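Local coordinates for protein nidogen (Mus musculus, PDB 1NPE) that probably helps tie laminin into basement membranes, presenting a partner-binding surface on the six-bladed YWTD beta-propeller of this fragment, at residues A[15-20]-A[215-220]; A[75-80]-A[100-105]; A[145-150]-A[158-163]; A[208-213]-A[224-229]. One frame throughout, in Å; residues are numbered along the deposited sequence.

Contact 1: residues A[15-20]-A[215-220]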
loop_
_atom_site.group_PDB
_atom_site.type_symbol
_atom_site.label_atom_id
_atom_site.label_comp_id
_atom_site.label_asym_id
_atom_site.label_seq_id
_atom_site.Cartn_x
_atom_site.Cartn_y
_atom_site.Cartn_z
ATOM N N LEU A 15 -6.808 -8.971 -19.148
ATOM C CA LEU A 15 -6.333 -9.065 -20.528
ATOM C C LEU A 15 -5.562 -10.355 -20.737
ATOM O O LEU A 15 -4.735 -10.747 -19.911
ATOM C CB LEU A 15 -5.495 -7.854 -20.955
ATOM C CG LEU A 15 -4.107 -7.608 -20.378
ATOM C CD1 LEU A 15 -3.253 -6.895 -21.411
ATOM C CD2 LEU A 15 -4.225 -6.791 -19.111
ATOM N N PRO A 16 -5.829 -11.036 -21.856
ATOM C CA PRO A 16 -5.208 -12.301 -22.249
ATOM C C PRO A 16 -3.708 -12.234 -22.461
ATOM O O PRO A 16 -3.168 -11.198 -22.844
ATOM C CB PRO A 16 -5.916 -12.631 -23.566
ATOM C CG PRO A 16 -7.240 -11.946 -23.431
ATOM C CD PRO A 16 -6.838 -10.628 -22.845
ATOM N N LEU A 17 -3.052 -13.358 -22.191
ATOM C CA LEU A 17 -1.616 -13.513 -22.371
ATOM C C LEU A 17 -1.403 -14.725 -23.265
ATOM O O LEU A 17 -1.488 -15.860 -22.797
ATOM C CB LEU A 17 -0.912 -13.783 -21.039
ATOM C CG LEU A 17 -0.132 -12.692 -20.303
ATOM C CD1 LEU A 17 0.717 -13.375 -19.230
ATOM C CD2 LEU A 17 0.771 -11.915 -21.250
ATOM N N GLU A 18 -1.174 -14.494 -24.554
ATOM C CA GLU A 18 -0.930 -15.592 -25.484
ATOM C C GLU A 18 0.564 -15.645 -25.816
ATOM O O GLU A 18 1.084 -14.803 -26.551
ATOM C CB GLU A 18 -1.797 -15.452 -26.745
ATOM C CG GLU A 18 -3.309 -15.482 -26.448
ATOM C CD GLU A 18 -4.162 -15.887 -27.646
ATOM O OE1 GLU A 18 -4.863 -15.016 -28.216
ATOM O OE2 GLU A 18 -4.142 -17.086 -28.007
ATOM N N ARG A 19 1.249 -16.616 -25.215
ATOM C CA ARG A 19 2.689 -16.812 -25.388
ATOM C C ARG A 19 3.533 -15.572 -25.089
ATOM O O ARG A 19 4.096 -14.950 -25.994
ATOM C CB ARG A 19 3.018 -17.378 -26.778
ATOM C CG ARG A 19 3.015 -18.906 -26.838
ATOM C CD ARG A 19 3.961 -19.510 -25.786
ATOM N NE ARG A 19 3.251 -20.222 -24.717
ATOM C CZ ARG A 19 3.293 -19.902 -23.422
ATOM N NH1 ARG A 19 4.012 -18.864 -23.002
ATOM N NH2 ARG A 19 2.631 -20.640 -22.536
ATOM N N ASN A 20 3.595 -15.219 -23.807
ATOM C CA ASN A 20 4.360 -14.071 -23.321
ATOM C C ASN A 20 4.009 -12.735 -23.989
ATOM O O ASN A 20 4.810 -11.800 -23.965
ATOM C CB ASN A 20 5.869 -14.343 -23.440
ATOM C CG ASN A 20 6.311 -15.594 -22.675
ATOM O OD1 ASN A 20 7.481 -15.993 -22.731
ATOM N ND2 ASN A 20 5.373 -16.220 -21.968
ATOM N N THR A 215 4.500 -8.933 -11.027
ATOM C CA THR A 215 4.181 -10.348 -11.060
ATOM C C THR A 215 5.048 -10.924 -12.173
ATOM O O THR A 215 5.603 -10.180 -12.990
ATOM C CB THR A 215 2.671 -10.612 -11.333
ATOM O OG1 THR A 215 2.396 -12.009 -11.168
ATOM C CG2 THR A 215 2.279 -10.194 -12.748
ATOM N N SER A 216 5.204 -12.239 -12.187
ATOM C CA SER A 216 6.034 -12.849 -13.209
ATOM C C SER A 216 5.392 -14.018 -13.932
ATOM O O SER A 216 4.467 -14.659 -13.429
ATOM C CB SER A 216 7.387 -13.273 -12.621
ATOM O OG SER A 216 7.242 -14.233 -11.583
ATOM N N TYR A 217 5.876 -14.239 -15.150
ATOM C CA TYR A 217 5.435 -15.333 -16.000
ATOM C C TYR A 217 6.671 -15.778 -16.776
ATOM O O TYR A 217 6.975 -15.242 -17.848
ATOM C CB TYR A 217 4.325 -14.890 -16.963
ATOM C CG TYR A 217 3.658 -16.057 -17.657
ATOM C CD1 TYR A 217 3.163 -17.133 -16.918
ATOM C CD2 TYR A 217 3.581 -16.124 -19.049
ATOM C CE1 TYR A 217 2.618 -18.248 -17.540
ATOM C CE2 TYR A 217 3.032 -17.246 -19.687
ATOM C CZ TYR A 217 2.557 -18.304 -18.920
ATOM O OH TYR A 217 2.047 -19.434 -19.525
ATOM N N GLY A 218 7.412 -16.712 -16.181
ATOM C CA GLY A 218 8.622 -17.231 -16.795
ATOM C C GLY A 218 9.787 -16.260 -16.732
ATOM O O GLY A 218 10.235 -15.867 -15.647
ATOM N N LYS A 219 10.275 -15.876 -17.908
ATOM C CA LYS A 219 11.394 -14.943 -18.040
ATOM C C LYS A 219 10.940 -13.473 -18.034
ATOM O O LYS A 219 11.759 -12.563 -17.884
ATOM C CB LYS A 219 12.165 -15.241 -19.335
ATOM C CG LYS A 219 11.262 -15.441 -20.559
ATOM C CD LYS A 219 12.050 -15.499 -21.864
ATOM C CE LYS A 219 13.051 -16.651 -21.891
ATOM N NZ LYS A 219 13.906 -16.605 -23.123
ATOM N N ASN A 220 9.636 -13.253 -18.194
ATOM C CA ASN A 220 9.067 -11.905 -18.228
ATOM C C ASN A 220 8.499 -11.367 -16.912
ATOM O O ASN A 220 7.885 -12.096 -16.131
ATOM C CB ASN A 220 7.969 -11.824 -19.296
ATOM C CG ASN A 220 8.504 -11.495 -20.678
ATOM O OD1 ASN A 220 9.705 -11.565 -20.932
ATOM N ND2 ASN A 220 7.603 -11.122 -21.582
#
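Tyr217 and Arg19 meet through flat groups that lie almost parallel, with guanidinium and ring planes 14° apart but set beyond one another and not stacked. The tyrosine hydroxyl sits at the guanidinium edge, near its plane, and takes a hydrogen bond of 3.3 Å from Arg19 NH2 to Tyr217 OH (159° at the hydrogen). Asn20 ND2 lies in that plane too, off NH1, but both are donors and no bond forms. Against the tyrosine ring the Asn20 amide stands nearly upright, at 87°, and its ND2 approaches Tyr217 CE2 obliquely to 3.4 Å. With Tyr217 CG anti to the backbone N, the ring is carried across to this loop. Here two blades of the propeller meet: 211-217 is the first, edge strand of one four-stranded blade, whereas 11-17 belongs to the blade that joins N-terminal strands to the C-terminal strand 256-259. Tyr217 accordingly also touches Thr2 and Ile258 of that composite blade. On the apolar side, Leu17 CD1 reaches Tyr217 CD2 at 4.0 Å, the two side chains sliding past each other in opposite directions. Asn220 closes the type II' turn that begins at Tyr217, and its ND2 comes within 4.1 Å of Asn20 CB.

Contact 2: residues A[75-80]-A[100-105]; sequences RQDLGS and LDRIEV. With CD (cadmium ion), chain C.
Gly79 and Leu100 bring the two backbones together, their CA atoms 5.3 Å apart, where the loop 75-80 passes the turn that leads into strand 102-107. Leu100 points its side chain at the loop and lays CD1 3.4 Å from Asp77 O and 3.7 Å from Gly79 N. The same methyl lies over one face of the Arg102 guanidinium, toward its rim, and the polar partners of that group sit at its edge. Arg102 NH2 gives Asp77 OD2 a 2.7 Å hydrogen bond, part of a salt bridge, that lies in the guanidinium plane but meets the oxygen 58° out of the carboxylate plane. From the same arginine, NE and NH2 both reach Glu104 OE2, each at 2.9 Å, a side-on grip on a single oxygen. With Arg102 extended from CG to NE, its charged end spans both acids. Glu104 OE2 has a further salt bridge to Arg113, so positive groups gather round it and probably stabilise its ionised form. Asp101 turns elsewhere: its OD1 binds the cadmium ion at 2.1 Å, with Ser98 O, Val122 O and waters completing the site. Asp97, at the end of strand 92-97, accepts from the backbone N of Gly79, Ser80 and Leu100, and Asp101 with Arg102 forms a G1 beta bulge opposite it. The contact thus joins the 71-74/81-87 inter-blade loop with the hairpin 92-97/102-107, beside strand 114-117.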
loop_
_atom_site.group_PDB
_atom_site.type_symbol
_atom_site.label_atom_id
_atom_site.label_comp_id
_atom_site.label_asym_id
_atom_site.label_seq_id
_atom_site.Cartn_x
_atom_site.Cartn_y
_atom_site.Cartn_z
ATOM N N ARG A 75 -13.751 -7.826 6.948
ATOM C CA ARG A 75 -14.036 -6.393 7.093
ATOM C C ARG A 75 -13.534 -5.887 8.446
ATOM O O ARG A 75 -12.926 -4.818 8.540
ATOM C CB ARG A 75 -15.546 -6.117 7.057
ATOM C CG ARG A 75 -16.319 -6.720 5.914
ATOM C CD ARG A 75 -17.817 -6.524 6.141
ATOM N NE ARG A 75 -18.620 -7.313 5.207
ATOM C CZ ARG A 75 -19.028 -6.877 4.021
ATOM N NH1 ARG A 75 -18.716 -5.655 3.623
ATOM N NH2 ARG A 75 -19.731 -7.668 3.220
ATOM N N GLN A 76 -13.828 -6.651 9.495
ATOM C CA GLN A 76 -13.466 -6.292 10.866
ATOM C C GLN A 76 -11.972 -6.184 11.128
ATOM O O GLN A 76 -11.174 -6.812 10.449
ATOM C CB GLN A 76 -14.052 -7.315 11.853
ATOM C CG GLN A 76 -15.509 -7.720 11.606
ATOM C CD GLN A 76 -16.500 -6.567 11.728
ATOM O OE1 GLN A 76 -17.528 -6.545 11.045
ATOM N NE2 GLN A 76 -16.202 -5.610 12.607
ATOM N N ASP A 77 -11.613 -5.373 12.120
ATOM C CA ASP A 77 -10.230 -5.193 12.555
ATOM C C ASP A 77 -9.190 -5.157 11.430
ATOM O O ASP A 77 -8.169 -5.849 11.481
ATOM C CB ASP A 77 -9.889 -6.290 13.576
ATOM C CG ASP A 77 -8.590 -6.028 14.329
ATOM O OD1 ASP A 77 -8.274 -4.858 14.638
ATOM O OD2 ASP A 77 -7.887 -7.014 14.628
ATOM N N LEU A 78 -9.466 -4.347 10.415
ATOM C CA LEU A 78 -8.573 -4.186 9.276
ATOM C C LEU A 78 -8.096 -2.753 9.194
ATOM O O LEU A 78 -8.874 -1.824 9.432
ATOM C CB LEU A 78 -9.289 -4.519 7.968
ATOM C CG LEU A 78 -9.251 -5.937 7.407
ATOM C CD1 LEU A 78 -10.015 -5.943 6.089
ATOM C CD2 LEU A 78 -7.811 -6.402 7.202
ATOM N N GLY A 79 -6.826 -2.583 8.832
ATOM C CA GLY A 79 -6.252 -1.259 8.694
ATOM C C GLY A 79 -6.143 -0.889 7.223
ATOM O O GLY A 79 -7.114 -0.423 6.615
ATOM N N SER A 80 -4.967 -1.130 6.648
ATOM C CA SER A 80 -4.699 -0.833 5.241
ATOM C C SER A 80 -4.069 -2.045 4.531
ATOM O O SER A 80 -2.852 -2.109 4.345
ATOM C CB SER A 80 -3.772 0.382 5.133
ATOM O OG SER A 80 -3.633 0.799 3.789
ATOM N N LEU A 100 -2.164 -1.216 10.700
ATOM C CA LEU A 100 -2.082 -2.004 11.935
ATOM C C LEU A 100 -0.697 -2.639 12.098
ATOM O O LEU A 100 -0.411 -3.280 13.108
ATOM C CB LEU A 100 -3.147 -3.099 11.951
ATOM C CG LEU A 100 -4.584 -2.590 12.008
ATOM C CD1 LEU A 100 -5.528 -3.773 12.110
ATOM C CD2 LEU A 100 -4.746 -1.668 13.208
ATOM N N ASP A 101 0.135 -2.476 11.073
ATOM C CA ASP A 101 1.503 -2.975 11.050
ATOM C C ASP A 101 1.654 -4.464 11.283
ATOM O O ASP A 101 2.308 -4.906 12.228
ATOM C CB ASP A 101 2.379 -2.170 12.014
ATOM C CG ASP A 101 2.505 -0.708 11.598
ATOM O OD1 ASP A 101 2.241 -0.394 10.417
ATOM O OD2 ASP A 101 2.852 0.131 12.454
ATOM N N ARG A 102 1.075 -5.247 10.386
ATOM C CA ARG A 102 1.167 -6.679 10.530
ATOM C C ARG A 102 0.946 -7.495 9.275
ATOM O O ARG A 102 0.659 -6.962 8.192
ATOM C CB ARG A 102 0.243 -7.154 11.654
ATOM C CG ARG A 102 -1.213 -6.816 11.490
ATOM C CD ARG A 102 -1.905 -6.902 12.832
ATOM N NE ARG A 102 -3.312 -7.237 12.682
ATOM C CZ ARG A 102 -4.275 -6.846 13.509
ATOM N NH1 ARG A 102 -3.988 -6.092 14.560
ATOM N NH2 ARG A 102 -5.528 -7.215 13.276
ATOM N N ILE A 103 1.231 -8.783 9.417
ATOM C CA ILE A 103 1.051 -9.753 8.360
ATOM C C ILE A 103 0.183 -10.832 8.985
ATOM O O ILE A 103 0.537 -11.417 10.007
ATOM C CB ILE A 103 2.398 -10.346 7.881
ATOM C CG1 ILE A 103 3.212 -9.271 7.152
ATOM C CG2 ILE A 103 2.155 -11.536 6.954
ATOM C CD1 ILE A 103 4.613 -9.683 6.822
ATOM N N GLU A 104 -1.003 -11.015 8.428
ATOM C CA GLU A 104 -1.915 -12.018 8.942
ATOM C C GLU A 104 -2.109 -13.164 7.963
ATOM O O GLU A 104 -1.815 -13.052 6.773
ATOM C CB GLU A 104 -3.268 -11.389 9.277
ATOM C CG GLU A 104 -3.193 -10.227 10.271
ATOM C CD GLU A 104 -4.543 -9.892 10.864
ATOM O OE1 GLU A 104 -5.214 -10.814 11.357
ATOM O OE2 GLU A 104 -4.940 -8.713 10.840
ATOM N N VAL A 105 -2.565 -14.284 8.494
ATOM C CA VAL A 105 -2.830 -15.460 7.697
ATOM C C VAL A 105 -4.220 -15.928 8.120
ATOM O O VAL A 105 -4.630 -15.702 9.262
ATOM C CB VAL A 105 -1.752 -16.554 7.930
ATOM C CG1 VAL A 105 -1.676 -16.944 9.409
ATOM C CG2 VAL A 105 -2.035 -17.766 7.061
HETATM CD CD CD C . 2.540 1.491 9.540
HETATM O O HOH W 1 4.191 2.430 11.134
HETATM O O HOH W 2 2.695 3.354 7.693
HETATM O O HOH W 3 0.544 2.815 10.733
#

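Contact 3: residues A[145-150]-A[158-163]; sequences NPKIET and RRILAQ
Ile148 and Ala162, together with Thr150 and Arg159, form antiparallel hydrogen-bonded pairs, with Glu149 and Ile160 as the non-hydrogen-bonded pair between them. Among the backbone bonds, Ile148 N gives to Ala162 O at 3.0 Å, and Ile148 O accepts strongly from Leu161 N at 2.8 Å and only weakly from Ala162 N. Two residues thus face one, and the register slips by a residue at a classic beta bulge.

The charged interactions lie on the Glu149 side. Arg158, fully extended, grips the carboxylate side-on: NE reaches OE1 of Glu149 at 2.9 Å, from above the carboxylate plane, and NH2 meets Glu149 OE2 at 2.8 Å on its syn lone pair, nearly straight at 170°. Lys147 NZ joins OE2 as a second cation, at 3.3 Å, and also bonds Gly120 O.

Packing contacts lie on the Ile148 side. Ile148 CG1 packs 3.9 Å from Ala162 CB, and Thr150 CG2, set between its backbone N and carbonyl carbon, rests over one face of the Arg159 guanidinium. Thr150 OG1 turns instead to Leu136 O. Leu181 and Trp183 of the next sheet close over Ile148, Leu161 and Ala162.

The hairpin supplies the last two strands of a four-stranded blade, the repeating unit of the YWTD beta-propeller.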
loop_
_atom_site.group_PDB
_atom_site.type_symbol
_atom_site.label_atom_id
_atom_site.label_comp_id
_atom_site.label_asym_id
_atom_site.label_seq_id
_atom_site.Cartn_x
_atom_site.Cartn_y
_atom_site.Cartn_z
ATOM N N ASN A 145 14.337 2.400 6.882
ATOM C CA ASN A 145 14.968 1.088 6.784
ATOM C C ASN A 145 14.173 0.130 5.910
ATOM O O ASN A 145 13.566 -0.819 6.409
ATOM C CB ASN A 145 15.158 0.475 8.179
ATOM C CG ASN A 145 16.190 1.214 9.006
ATOM O OD1 ASN A 145 15.882 2.217 9.656
ATOM N ND2 ASN A 145 17.429 0.729 8.980
ATOM N N PRO A 146 14.170 0.361 4.588
ATOM C CA PRO A 146 13.440 -0.501 3.650
ATOM C C PRO A 146 14.040 -1.910 3.644
ATOM O O PRO A 146 15.241 -2.077 3.842
ATOM C CB PRO A 146 13.661 0.205 2.310
ATOM C CG PRO A 146 15.027 0.798 2.479
ATOM C CD PRO A 146 14.938 1.389 3.866
ATOM N N LYS A 147 13.217 -2.923 3.412
ATOM C CA LYS A 147 13.734 -4.284 3.406
ATOM C C LYS A 147 12.882 -5.316 2.683
ATOM O O LYS A 147 11.711 -5.082 2.382
ATOM C CB LYS A 147 13.998 -4.748 4.844
ATOM C CG LYS A 147 12.808 -4.594 5.765
ATOM C CD LYS A 147 13.137 -4.933 7.210
ATOM C CE LYS A 147 11.877 -4.837 8.069
ATOM N NZ LYS A 147 12.079 -5.298 9.474
ATOM N N ILE A 148 13.536 -6.407 2.304
ATOM C CA ILE A 148 12.889 -7.544 1.665
ATOM C C ILE A 148 13.093 -8.634 2.713
ATOM O O ILE A 148 14.227 -8.899 3.122
ATOM C CB ILE A 148 13.601 -7.977 0.352
ATOM C CG1 ILE A 148 13.719 -6.798 -0.617
ATOM C CG2 ILE A 148 12.831 -9.112 -0.313
ATOM C CD1 ILE A 148 12.391 -6.271 -1.124
ATOM N N GLU A 149 12.008 -9.218 3.204
ATOM C CA GLU A 149 12.134 -10.264 4.216
ATOM C C GLU A 149 11.548 -11.580 3.761
ATOM O O GLU A 149 10.740 -11.638 2.830
ATOM C CB GLU A 149 11.434 -9.867 5.520
ATOM C CG GLU A 149 12.001 -8.663 6.252
ATOM C CD GLU A 149 11.465 -8.548 7.672
ATOM O OE1 GLU A 149 11.988 -9.245 8.571
ATOM O OE2 GLU A 149 10.520 -7.763 7.892
ATOM N N THR A 150 11.957 -12.640 4.442
ATOM C CA THR A 150 11.449 -13.963 4.156
ATOM C C THR A 150 11.232 -14.706 5.462
ATOM O O THR A 150 11.780 -14.343 6.502
ATOM C CB THR A 150 12.404 -14.792 3.253
ATOM O OG1 THR A 150 11.750 -16.005 2.874
ATOM C CG2 THR A 150 13.673 -15.164 3.986
ATOM N N ARG A 158 12.087 -16.198 10.395
ATOM C CA ARG A 158 11.999 -14.875 9.799
ATOM C C ARG A 158 13.408 -14.292 9.699
ATOM O O ARG A 158 14.217 -14.450 10.616
ATOM C CB ARG A 158 11.123 -13.955 10.647
ATOM C CG ARG A 158 11.031 -12.546 10.099
ATOM C CD ARG A 158 10.144 -11.666 10.947
ATOM N NE ARG A 158 10.089 -10.310 10.416
ATOM C CZ ARG A 158 9.457 -9.295 10.999
ATOM N NH1 ARG A 158 8.813 -9.476 12.146
ATOM N NH2 ARG A 158 9.466 -8.098 10.426
ATOM N N ARG A 159 13.703 -13.644 8.577
ATOM C CA ARG A 159 15.016 -13.032 8.381
ATOM C C ARG A 159 14.999 -12.033 7.234
ATOM O O ARG A 159 14.171 -12.119 6.328
ATOM C CB ARG A 159 16.084 -14.104 8.123
ATOM C CG ARG A 159 15.834 -14.915 6.869
ATOM C CD ARG A 159 16.738 -16.123 6.778
ATOM N NE ARG A 159 16.490 -16.861 5.541
ATOM C CZ ARG A 159 17.257 -16.794 4.455
ATOM N NH1 ARG A 159 18.339 -16.023 4.441
ATOM N NH2 ARG A 159 16.930 -17.488 3.375
ATOM N N ILE A 160 15.920 -11.078 7.295
ATOM C CA ILE A 160 16.050 -10.056 6.272
ATOM C C ILE A 160 16.882 -10.627 5.132
ATOM O O ILE A 160 17.934 -11.217 5.359
ATOM C CB ILE A 160 16.725 -8.790 6.836
ATOM C CG1 ILE A 160 15.914 -8.262 8.019
ATOM C CG2 ILE A 160 16.824 -7.726 5.761
ATOM C CD1 ILE A 160 16.505 -7.032 8.691
ATOM N N LEU A 161 16.380 -10.470 3.911
ATOM C CA LEU A 161 17.047 -10.965 2.713
ATOM C C LEU A 161 17.885 -9.864 2.047
ATOM O O LEU A 161 18.998 -10.111 1.598
ATOM C CB LEU A 161 15.987 -11.498 1.746
ATOM C CG LEU A 161 16.165 -12.866 1.075
ATOM C CD1 LEU A 161 16.676 -13.923 2.048
ATOM C CD2 LEU A 161 14.831 -13.286 0.485
ATOM N N ALA A 162 17.331 -8.657 1.970
ATOM C CA ALA A 162 18.011 -7.506 1.372
ATOM C C ALA A 162 17.664 -6.288 2.216
ATOM O O ALA A 162 16.520 -6.125 2.648
ATOM C CB ALA A 162 17.566 -7.301 -0.069
ATOM N N GLN A 163 18.643 -5.409 2.407
ATOM C CA GLN A 163 18.459 -4.227 3.245
ATOM C C GLN A 163 19.137 -3.009 2.631
ATOM O O GLN A 163 18.597 -1.901 2.658
ATOM C CB GLN A 163 19.078 -4.524 4.607
ATOM C CG GLN A 163 18.505 -3.782 5.773
ATOM C CD GLN A 163 19.108 -4.273 7.076
ATOM O OE1 GLN A 163 18.673 -5.277 7.637
ATOM N NE2 GLN A 163 20.146 -3.589 7.538
#

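Contact 4: residues A[208-213]-A[224-229]; sequences LQYPFA and TDWKTN
Trp226 and the two aromatic residues Tyr210 and Phe212 carry the side-chain core of this contact. Phe212 lays its CB over the face of the tryptophan five-membered ring, 4.0 Å from the centroid, a CH-pi contact. Its own ring runs nearly parallel to the indole, at 12°, but slid aside, with Phe212 CD1 tight against Trp226 CZ2 at 3.2 Å. Tyr210 is slid in the same way against the six-membered ring, planes 5° apart, and Tyr210 CE2 comes to 3.4 Å from Trp226 CE3. Beside them, the aliphatic part of Lys227 touches Gln209.

The backbone that places these rings is an antiparallel pairing. Trp226 N bonds Tyr210 O, and Phe212 N bonds Thr224 O at 2.8 Å. Thr224 OG1, held between its backbone N and carbonyl carbon, accepts from Ala213 N at 3.1 Å and donates a hydrogen bond to Tyr254 O.

Further out, Asp225, the aspartate of this blade's YWTD-type motif, here Tyr-Tyr-Thr-Asp, ties the two segments together through one oxygen and caps its own turn through the other. Its OD2 takes Tyr210 N at 2.7 Å (170°) and a water that Gln209 N also holds, while OD1 accepts from Thr228 N at 2.8 Å, an Asx motif. Thr228 OG1 is bonded to Ser230 OG.

Tyr210 OH bonds a polar side chain of the other protein's chain, and Trp226 packs on that chain's backbone, so Tyr210 and Trp226 form part of the surface that meets the other protein. The Asp225 carboxylate, surrounded by donors, probably remains ionised, which would strengthen its hold on Tyr210 and so on the ring presented to the partner.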
loop_
_atom_site.group_PDB
_atom_site.type_symbol
_atom_site.label_atom_id
_atom_site.label_comp_id
_atom_site.label_asym_id
_atom_site.label_seq_id
_atom_site.Cartn_x
_atom_site.Cartn_y
_atom_site.Cartn_z
ATOM N N LEU A 208 13.273 2.026 -14.316
ATOM C CA LEU A 208 11.867 1.927 -13.927
ATOM C C LEU A 208 11.419 3.236 -13.271
ATOM O O LEU A 208 11.946 3.636 -12.233
ATOM C CB LEU A 208 11.617 0.720 -13.010
ATOM C CG LEU A 208 11.695 -0.679 -13.646
ATOM C CD1 LEU A 208 13.133 -1.028 -14.026
ATOM C CD2 LEU A 208 11.136 -1.721 -12.677
ATOM N N GLN A 209 10.451 3.899 -13.896
ATOM C CA GLN A 209 9.942 5.188 -13.429
ATOM C C GLN A 209 9.326 5.217 -12.025
ATOM O O GLN A 209 9.855 5.874 -11.132
ATOM C CB GLN A 209 8.968 5.756 -14.463
ATOM C CG GLN A 209 9.551 5.821 -15.870
ATOM C CD GLN A 209 9.737 7.245 -16.365
ATOM O OE1 GLN A 209 10.675 7.939 -15.968
ATOM N NE2 GLN A 209 8.842 7.686 -17.240
ATOM N N TYR A 210 8.195 4.547 -11.834
ATOM C CA TYR A 210 7.558 4.505 -10.523
ATOM C C TYR A 210 6.718 3.255 -10.386
ATOM O O TYR A 210 5.486 3.308 -10.381
ATOM C CB TYR A 210 6.699 5.751 -10.247
ATOM C CG TYR A 210 6.586 6.034 -8.760
ATOM C CD1 TYR A 210 7.407 6.983 -8.148
ATOM C CD2 TYR A 210 5.727 5.289 -7.949
ATOM C CE1 TYR A 210 7.384 7.176 -6.768
ATOM C CE2 TYR A 210 5.698 5.475 -6.568
ATOM C CZ TYR A 210 6.530 6.414 -5.986
ATOM O OH TYR A 210 6.536 6.568 -4.630
ATOM N N PRO A 211 7.385 2.103 -10.250
ATOM C CA PRO A 211 6.747 0.795 -10.110
ATOM C C PRO A 211 5.973 0.681 -8.810
ATOM O O PRO A 211 6.436 1.146 -7.770
ATOM C CB PRO A 211 7.935 -0.169 -10.059
ATOM C CG PRO A 211 9.084 0.595 -10.559
ATOM C CD PRO A 211 8.843 1.989 -10.106
ATOM N N PHE A 212 4.807 0.047 -8.876
ATOM C CA PHE A 212 4.003 -0.181 -7.687
ATOM C C PHE A 212 3.895 -1.670 -7.358
ATOM O O PHE A 212 4.059 -2.067 -6.205
ATOM C CB PHE A 212 2.593 0.392 -7.821
ATOM C CG PHE A 212 1.729 0.082 -6.640
ATOM C CD1 PHE A 212 1.828 0.844 -5.479
ATOM C CD2 PHE A 212 0.888 -1.035 -6.643
ATOM C CE1 PHE A 212 1.114 0.499 -4.337
ATOM C CE2 PHE A 212 0.173 -1.384 -5.508
ATOM C CZ PHE A 212 0.288 -0.617 -4.350
ATOM N N ALA A 213 3.527 -2.476 -8.350
ATOM C CA ALA A 213 3.385 -3.909 -8.143
ATOM C C ALA A 213 4.012 -4.672 -9.291
ATOM O O ALA A 213 4.226 -4.125 -10.375
ATOM C CB ALA A 213 1.922 -4.287 -8.002
ATOM N N THR A 224 3.214 -2.576 -12.690
ATOM C CA THR A 224 2.335 -1.424 -12.840
ATOM C C THR A 224 3.144 -0.193 -12.469
ATOM O O THR A 224 3.901 -0.212 -11.492
ATOM C CB THR A 224 1.098 -1.527 -11.936
ATOM O OG1 THR A 224 1.507 -1.630 -10.565
ATOM C CG2 THR A 224 0.257 -2.746 -12.328
ATOM N N ASP A 225 2.981 0.873 -13.245
ATOM C CA ASP A 225 3.730 2.100 -13.022
ATOM C C ASP A 225 2.811 3.299 -12.827
ATOM O O ASP A 225 1.891 3.529 -13.610
ATOM C CB ASP A 225 4.691 2.327 -14.197
ATOM C CG ASP A 225 5.703 3.432 -13.933
ATOM O OD1 ASP A 225 5.329 4.610 -14.002
ATOM O OD2 ASP A 225 6.886 3.126 -13.687
ATOM N N TRP A 226 3.077 4.051 -11.764
ATOM C CA TRP A 226 2.304 5.243 -11.402
ATOM C C TRP A 226 2.635 6.490 -12.239
ATOM O O TRP A 226 1.807 7.393 -12.387
ATOM C CB TRP A 226 2.535 5.567 -9.925
ATOM C CG TRP A 226 1.760 4.714 -8.966
ATOM C CD1 TRP A 226 0.949 3.652 -9.264
ATOM C CD2 TRP A 226 1.693 4.883 -7.548
ATOM N NE1 TRP A 226 0.382 3.154 -8.118
ATOM C CE2 TRP A 226 0.821 3.892 -7.051
ATOM C CE3 TRP A 226 2.288 5.776 -6.647
ATOM C CZ2 TRP A 226 0.528 3.770 -5.693
ATOM C CZ3 TRP A 226 2.000 5.652 -5.299
ATOM C CH2 TRP A 226 1.126 4.653 -4.834
ATOM N N LYS A 227 3.869 6.561 -12.722
ATOM C CA LYS A 227 4.317 7.688 -13.529
ATOM C C LYS A 227 3.767 7.597 -14.952
ATOM O O LYS A 227 3.168 8.548 -15.455
ATOM C CB LYS A 227 5.851 7.720 -13.542
ATOM C CG LYS A 227 6.498 8.615 -14.592
ATOM C CD LYS A 227 6.402 10.091 -14.251
ATOM C CE LYS A 227 7.135 10.924 -15.304
ATOM N NZ LYS A 227 6.946 12.390 -15.111
ATOM N N THR A 228 3.915 6.426 -15.567
ATOM C CA THR A 228 3.475 6.202 -16.942
ATOM C C THR A 228 2.034 5.723 -17.097
ATOM O O THR A 228 1.510 5.688 -18.211
ATOM C CB THR A 228 4.382 5.175 -17.648
ATOM O OG1 THR A 228 4.209 3.889 -17.042
ATOM C CG2 THR A 228 5.848 5.586 -17.553
ATOM N N ASN A 229 1.396 5.356 -15.989
ATOM C CA ASN A 229 0.025 4.851 -16.016
ATOM C C ASN A 229 -0.106 3.689 -16.992
ATOM O O ASN A 229 -0.981 3.684 -17.851
ATOM C CB ASN A 229 -0.963 5.961 -16.378
ATOM C CG ASN A 229 -1.302 6.841 -15.195
ATOM O OD1 ASN A 229 -1.733 6.352 -14.149
ATOM N ND2 ASN A 229 -1.105 8.144 -15.349
HETATM O O HOH W 4 8.887 2.543 -15.543
#

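How the contacts relate
Following the chain from its N terminus, residues 15-20 open contact 1, whose partner 215-220 comes almost 200 residues later. Within that long loop contact 2 closes first, joining 75-80 to 100-105 between successive blades, and contact 3 follows in series as the hairpin 145-150/158-163. Contact 4 begins at 208-213 before contact 1 has closed and ends at 224-229 after it, so these two cross; both use strand 211-217. Contacts 3 and 4 pair neighbouring strands within single blades, whereas contacts 1 and 2 work between blades. Contacts 1 and 2 lie on opposite sides of the chain's centre, their centres about 31 Å apart.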